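Local coordinates for 5-cytosine DNA methyltransferase (Entamoeba histolytica, PDB 3QV2), which probably transfers a methyl group from S-adenosyl-L-methionine to carbon 5 of cytosine in tRNA and DNA, as a DNMT2-type methyltransferase, at residues T232-T240 / Y273-H283. Sequence-based numbering, arbitrary orientation.
With SO4 (sulfate ion), chain E.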
ATOM      1  N   THR A 232      -4.984  12.911  -8.055  1.00 30.90           N
ATOM      2  CA  THR A 232      -4.080  12.199  -8.945  1.00 28.42           C
ATOM      3  C   THR A 232      -4.542  10.751  -9.077  1.00 29.57           C
ATOM      4  O   THR A 232      -5.168  10.209  -8.166  1.00 31.25           O
ATOM      5  CB  THR A 232      -2.643  12.210  -8.406  1.00 23.09           C
ATOM      6  OG1 THR A 232      -2.630  11.683  -7.073  1.00 19.68           O
ATOM      7  CG2 THR A 232      -2.091  13.628  -8.388  1.00 20.43           C
ATOM      8  N   CYS A 233      -4.233  10.123 -10.207  1.00 25.97           N
ATOM      9  CA  CYS A 233      -4.617   8.733 -10.426  1.00 24.51           C
ATOM     10  C   CYS A 233      -3.745   7.777  -9.620  1.00 24.20           C
ATOM     11  O   CYS A 233      -2.717   8.170  -9.070  1.00 25.93           O
ATOM     12  CB  CYS A 233      -4.564   8.375 -11.913  1.00 26.00           C
ATOM     13  SG  CYS A 233      -5.909   9.082 -12.894  1.00 37.33           S
ATOM     14  N   CYS A 234      -4.168   6.518  -9.550  1.00 23.22           N
ATOM     15  CA  CYS A 234      -3.424   5.503  -8.818  1.00 21.51           C
ATOM     16  C   CYS A 234      -2.033   5.301  -9.407  1.00 19.73           C
ATOM     17  O   CYS A 234      -1.887   5.015 -10.595  1.00 22.49           O
ATOM     18  CB  CYS A 234      -4.190   4.180  -8.822  1.00 22.51           C
ATOM     19  SG  CYS A 234      -3.350   2.821  -7.978  1.00 30.42           S
ATOM     20  N   PHE A 235      -1.010   5.461  -8.574  1.00 16.41           N
ATOM     21  CA  PHE A 235       0.358   5.179  -8.990  1.00 15.27           C
ATOM     22  C   PHE A 235       0.614   3.679  -8.903  1.00 17.56           C
ATOM     23  O   PHE A 235       0.429   3.073  -7.849  1.00 19.27           O
ATOM     24  CB  PHE A 235       1.360   5.928  -8.107  1.00 16.11           C
ATOM     25  CG  PHE A 235       1.363   7.418  -8.311  1.00 16.05           C
ATOM     26  CD1 PHE A 235       1.992   7.980  -9.409  1.00 13.19           C
ATOM     27  CD2 PHE A 235       0.757   8.257  -7.391  1.00 17.18           C
ATOM     28  CE1 PHE A 235       2.005   9.350  -9.596  1.00 17.97           C
ATOM     29  CE2 PHE A 235       0.767   9.629  -7.571  1.00 17.44           C
ATOM     30  CZ  PHE A 235       1.393  10.175  -8.676  1.00 19.16           C
ATOM     31  N   THR A 236       1.035   3.081 -10.014  1.00 16.64           N
ATOM     32  CA  THR A 236       1.332   1.653 -10.035  1.00 18.13           C
ATOM     33  C   THR A 236       2.811   1.382 -10.300  1.00 18.92           C
ATOM     34  O   THR A 236       3.600   2.305 -10.514  1.00 15.91           O
ATOM     35  CB  THR A 236       0.484   0.896 -11.079  1.00 18.86           C
ATOM     36  OG1 THR A 236       0.948   1.206 -12.398  1.00 19.33           O
ATOM     37  CG2 THR A 236      -0.985   1.272 -10.951  1.00 18.33           C
ATOM     38  N   LYS A 237       3.166   0.103 -10.292  1.00 18.36           N
ATOM     39  CA  LYS A 237       4.553  -0.332 -10.400  1.00 23.35           C
ATOM     40  C   LYS A 237       5.294   0.224 -11.619  1.00 21.67           C
ATOM     41  O   LYS A 237       6.453   0.624 -11.517  1.00 20.49           O
ATOM     42  CB  LYS A 237       4.610  -1.860 -10.409  1.00 27.95           C
ATOM     43  CG  LYS A 237       6.001  -2.449 -10.270  1.00 34.72           C
ATOM     44  CD  LYS A 237       5.928  -3.961 -10.120  1.00 42.98           C
ATOM     45  CE  LYS A 237       7.281  -4.562  -9.769  1.00 47.19           C
ATOM     46  NZ  LYS A 237       7.182  -6.030  -9.519  1.00 49.09           N
ATOM     47  N   SER A 238       4.624   0.246 -12.767  1.00 23.28           N
ATOM     48  CA  SER A 238       5.283   0.599 -14.023  1.00 22.25           C
ATOM     49  C   SER A 238       5.169   2.077 -14.388  1.00 21.02           C
ATOM     50  O   SER A 238       5.283   2.441 -15.559  1.00 19.36           O
ATOM     51  CB  SER A 238       4.735  -0.259 -15.168  1.00 22.25           C
ATOM     52  OG  SER A 238       4.985  -1.636 -14.937  1.00 26.18           O
ATOM     53  N   TYR A 239       4.951   2.929 -13.392  1.00 20.80           N
ATOM     54  CA  TYR A 239       4.830   4.361 -13.644  1.00 19.35           C
ATOM     55  C   TYR A 239       6.098   4.884 -14.313  1.00 23.77           C
ATOM     56  O   TYR A 239       7.204   4.499 -13.939  1.00 25.76           O
ATOM     57  CB  TYR A 239       4.544   5.114 -12.343  1.00 17.06           C
ATOM     58  CG  TYR A 239       4.334   6.604 -12.512  1.00 20.58           C
ATOM     59  CD1 TYR A 239       3.275   7.097 -13.265  1.00 21.64           C
ATOM     60  CD2 TYR A 239       5.181   7.517 -11.899  1.00 21.77           C
ATOM     61  CE1 TYR A 239       3.078   8.460 -13.414  1.00 22.13           C
ATOM     62  CE2 TYR A 239       4.991   8.878 -12.043  1.00 21.87           C
ATOM     63  CZ  TYR A 239       3.940   9.344 -12.800  1.00 21.02           C
ATOM     64  OH  TYR A 239       3.754  10.701 -12.938  1.00 19.91           O
ATOM     65  N   THR A 240       5.919   5.752 -15.308  1.00 24.51           N
ATOM     66  CA  THR A 240       7.011   6.298 -16.123  1.00 25.66           C
ATOM     67  C   THR A 240       7.578   5.287 -17.118  1.00 27.34           C
ATOM     68  O   THR A 240       8.504   5.596 -17.869  1.00 27.57           O
ATOM     69  CB  THR A 240       8.164   6.903 -15.279  1.00 28.00           C
ATOM     70  OG1 THR A 240       8.984   5.858 -14.743  1.00 29.82           O
ATOM     71  CG2 THR A 240       7.617   7.765 -14.153  1.00 26.86           C
ATOM     72  N   TYR A 273       6.614  13.730 -15.086  1.00 22.06           N
ATOM     73  CA  TYR A 273       6.174  12.706 -14.152  1.00 23.20           C
ATOM     74  C   TYR A 273       6.356  13.229 -12.740  1.00 24.53           C
ATOM     75  O   TYR A 273       7.206  14.086 -12.493  1.00 24.03           O
ATOM     76  CB  TYR A 273       6.992  11.423 -14.311  1.00 25.22           C
ATOM     77  CG  TYR A 273       6.989  10.831 -15.702  1.00 24.84           C
ATOM     78  CD1 TYR A 273       5.881  10.151 -16.187  1.00 21.81           C
ATOM     79  CD2 TYR A 273       8.104  10.935 -16.521  1.00 26.78           C
ATOM     80  CE1 TYR A 273       5.879   9.601 -17.457  1.00 22.62           C
ATOM     81  CE2 TYR A 273       8.114  10.392 -17.789  1.00 26.67           C
ATOM     82  CZ  TYR A 273       7.000   9.726 -18.252  1.00 25.56           C
ATOM     83  OH  TYR A 273       7.012   9.185 -19.516  1.00 24.48           O
ATOM     84  N   PHE A 274       5.555  12.722 -11.812  1.00 26.54           N
ATOM     85  CA  PHE A 274       5.803  12.976 -10.402  1.00 21.93           C
ATOM     86  C   PHE A 274       7.063  12.219 -10.002  1.00 19.33           C
ATOM     87  O   PHE A 274       7.299  11.105 -10.471  1.00 18.72           O
ATOM     88  CB  PHE A 274       4.620  12.518  -9.550  1.00 20.60           C
ATOM     89  CG  PHE A 274       3.386  13.364  -9.715  1.00 23.11           C
ATOM     90  CD1 PHE A 274       3.258  14.562  -9.032  1.00 22.44           C
ATOM     91  CD2 PHE A 274       2.350  12.957 -10.541  1.00 23.78           C
ATOM     92  CE1 PHE A 274       2.125  15.343  -9.173  1.00 20.87           C
ATOM     93  CE2 PHE A 274       1.213  13.732 -10.686  1.00 19.93           C
ATOM     94  CZ  PHE A 274       1.101  14.928 -10.001  1.00 19.95           C
ATOM     95  N   THR A 275       7.879  12.824  -9.147  1.00 19.98           N
ATOM     96  CA  THR A 275       9.108  12.183  -8.692  1.00 23.92           C
ATOM     97  C   THR A 275       8.793  11.104  -7.664  1.00 23.57           C
ATOM     98  O   THR A 275       7.714  11.104  -7.074  1.00 22.77           O
ATOM     99  CB  THR A 275      10.071  13.201  -8.061  1.00 25.52           C
ATOM    100  OG1 THR A 275       9.566  13.608  -6.783  1.00 24.66           O
ATOM    101  CG2 THR A 275      10.230  14.416  -8.960  1.00 23.56           C
ATOM    102  N   PRO A 276       9.736  10.175  -7.448  1.00 24.35           N
ATOM    103  CA  PRO A 276       9.545   9.143  -6.424  1.00 24.46           C
ATOM    104  C   PRO A 276       9.218   9.766  -5.070  1.00 29.55           C
ATOM    105  O   PRO A 276       8.341   9.281  -4.353  1.00 31.50           O
ATOM    106  CB  PRO A 276      10.910   8.455  -6.369  1.00 22.80           C
ATOM    107  CG  PRO A 276      11.490   8.663  -7.725  1.00 25.12           C
ATOM    108  CD  PRO A 276      11.008  10.013  -8.174  1.00 24.06           C
ATOM    109  N   ASN A 277       9.924  10.841  -4.735  1.00 29.77           N
ATOM    110  CA  ASN A 277       9.743  11.520  -3.460  1.00 30.53           C
ATOM    111  C   ASN A 277       8.343  12.109  -3.320  1.00 29.62           C
ATOM    112  O   ASN A 277       7.785  12.157  -2.223  1.00 29.65           O
ATOM    113  CB  ASN A 277      10.803  12.610  -3.286  1.00 31.86           C
ATOM    114  CG  ASN A 277      10.855  13.156  -1.873  1.00 31.31           C
ATOM    115  OD1 ASN A 277      10.418  14.277  -1.611  1.00 31.30           O
ATOM    116  ND2 ASN A 277      11.388  12.362  -0.951  1.00 30.09           N
ATOM    117  N   GLU A 278       7.776  12.550  -4.438  1.00 28.46           N
ATOM    118  CA  GLU A 278       6.431  13.118  -4.443  1.00 24.73           C
ATOM    119  C   GLU A 278       5.365  12.052  -4.198  1.00 22.66           C
ATOM    120  O   GLU A 278       4.415  12.275  -3.448  1.00 23.18           O
ATOM    121  CB  GLU A 278       6.165  13.862  -5.754  1.00 23.17           C
ATOM    122  CG  GLU A 278       6.962  15.151  -5.895  1.00 21.02           C
ATOM    123  CD  GLU A 278       6.746  15.835  -7.232  1.00 20.16           C
ATOM    124  OE1 GLU A 278       6.521  15.127  -8.234  1.00 20.22           O
ATOM    125  OE2 GLU A 278       6.800  17.080  -7.277  1.00 19.49           O
ATOM    126  N   ILE A 279       5.526  10.896  -4.834  1.00 21.31           N
ATOM    127  CA  ILE A 279       4.624   9.776  -4.608  1.00 19.72           C
ATOM    128  C   ILE A 279       4.713   9.338  -3.153  1.00 18.85           C
ATOM    129  O   ILE A 279       3.701   9.054  -2.512  1.00 16.32           O
ATOM    130  CB  ILE A 279       4.973   8.578  -5.507  1.00 19.09           C
ATOM    131  CG1 ILE A 279       4.949   8.989  -6.981  1.00 18.99           C
ATOM    132  CG2 ILE A 279       4.021   7.420  -5.246  1.00 20.74           C
ATOM    133  CD1 ILE A 279       5.286   7.859  -7.932  1.00 16.76           C
ATOM    134  N   LYS A 280       5.939   9.292  -2.641  1.00 16.73           N
ATOM    135  CA  LYS A 280       6.192   8.912  -1.257  1.00 19.86           C
ATOM    136  C   LYS A 280       5.407   9.796  -0.292  1.00 20.65           C
ATOM    137  O   LYS A 280       4.846   9.311   0.689  1.00 21.48           O
ATOM    138  CB  LYS A 280       7.693   8.987  -0.958  1.00 21.29           C
ATOM    139  CG  LYS A 280       8.094   8.482   0.418  1.00 22.48           C
ATOM    140  CD  LYS A 280       8.053   9.592   1.454  1.00 24.80           C
ATOM    141  CE  LYS A 280       8.990  10.726   1.080  1.00 23.44           C
ATOM    142  NZ  LYS A 280       9.115  11.715   2.183  1.00 23.25           N
ATOM    143  N   LYS A 281       5.364  11.093  -0.581  1.00 23.22           N
ATOM    144  CA  LYS A 281       4.612  12.034   0.241  1.00 23.55           C
ATOM    145  C   LYS A 281       3.104  11.853   0.075  1.00 23.93           C
ATOM    146  O   LYS A 281       2.347  11.959   1.040  1.00 23.20           O
ATOM    147  CB  LYS A 281       5.019  13.476  -0.074  1.00 27.34           C
ATOM    148  CG  LYS A 281       6.362  13.880   0.519  1.00 32.32           C
ATOM    149  CD  LYS A 281       6.725  15.314   0.173  1.00 33.44           C
ATOM    150  CE  LYS A 281       7.083  15.456  -1.296  1.00 36.21           C
ATOM    151  NZ  LYS A 281       7.525  16.840  -1.627  1.00 37.75           N
ATOM    152  N   ILE A 282       2.673  11.573  -1.149  1.00 25.20           N
ATOM    153  CA  ILE A 282       1.254  11.364  -1.421  1.00 22.93           C
ATOM    154  C   ILE A 282       0.732  10.112  -0.716  1.00 23.67           C
ATOM    155  O   ILE A 282      -0.417  10.072  -0.276  1.00 23.79           O
ATOM    156  CB  ILE A 282       0.974  11.262  -2.933  1.00 20.39           C
ATOM    157  CG1 ILE A 282       1.311  12.586  -3.629  1.00 20.00           C
ATOM    158  CG2 ILE A 282      -0.475  10.891  -3.180  1.00 19.43           C
ATOM    159  CD1 ILE A 282       1.041  12.578  -5.121  1.00 16.27           C
ATOM    160  N   HIS A 283       1.584   9.096  -0.606  1.00 23.06           N
ATOM    161  CA  HIS A 283       1.208   7.856   0.067  1.00 21.91           C
ATOM    162  C   HIS A 283       1.288   7.984   1.586  1.00 23.28           C
ATOM    163  O   HIS A 283       0.932   7.059   2.315  1.00 22.31           O
ATOM    164  CB  HIS A 283       2.064   6.686  -0.423  1.00 20.53           C
ATOM    165  CG  HIS A 283       1.700   6.207  -1.794  1.00 21.82           C
ATOM    166  ND1 HIS A 283       2.116   4.988  -2.293  1.00 24.15           N
ATOM    167  CD2 HIS A 283       0.959   6.775  -2.772  1.00 22.72           C
ATOM    168  CE1 HIS A 283       1.648   4.832  -3.516  1.00 24.62           C
ATOM    169  NE2 HIS A 283       0.941   5.903  -3.833  1.00 24.56           N
TER
HETATM  170  S   SO4 E 326      10.454  17.758   1.005  1.00107.09           S
HETATM  171  O1  SO4 E 326      10.824  17.319  -0.335  1.00106.88           O
HETATM  172  O2  SO4 E 326       9.008  18.020   1.032  1.00107.08           O
HETATM  173  O3  SO4 E 326      10.818  16.715   1.967  1.00106.62           O
HETATM  174  O4  SO4 E 326      11.176  18.968   1.400  1.00107.46           O
HETATM  175  O   HOH W   1      -1.268   5.691  -5.512  1.00 18.27           O
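Phe235 lays one face of its ring on Ile279, and much of the packing between loop 232-240 and helix 276-282 is built on this overlap. Ile279 CG1 stands 3.9 Å from the ring centroid, 8° off the normal, a CH-pi contact. With CG1 anti to its own carbonyl carbon and the chain then extended, Ile279 carries CD1 on to Phe235 CD1, 3.6 Å away, and to the Tyr239 ring. At the edge of Phe235, near its plane, lies Phe274 CD2, 3.5 Å from Phe235 CZ, the two ring planes at a right angle, while Ile282 CD1 comes obliquely to CE2 of Phe235. Loop and helix both belong to the part of this C5-methyltransferase that follows the Rossmann-like SAM-binding sheet. His283, at the far end of segment 273-283, lies near the bound S-adenosyl-L-homocysteine, its side chain about 6 Å from that of Ile20, which binds that ligand. One water joins His283 NE2 to Phe235 N, and Ser308 engages ND1. At the helix start, a capping box pairs Thr275 OG1 with Glu278 N and Glu278 OE1 with Thr275 N. Just before this cap, Phe274 N donates to Tyr239 OH at 2.9 Å and 159°, the hydroxyl being brought there by a side chain with CG anti to the backbone N (chi1 -177°); it is also hydrogen-bonded to Ser248 O, so the oxygen is gripped by two main-chain groups. Tyr273 turns its edge toward the Tyr239 face, centroids 5.7 Å apart, while Thr240 CG2 sits over a face of Tyr273, 3.5 Å from CG of that ring.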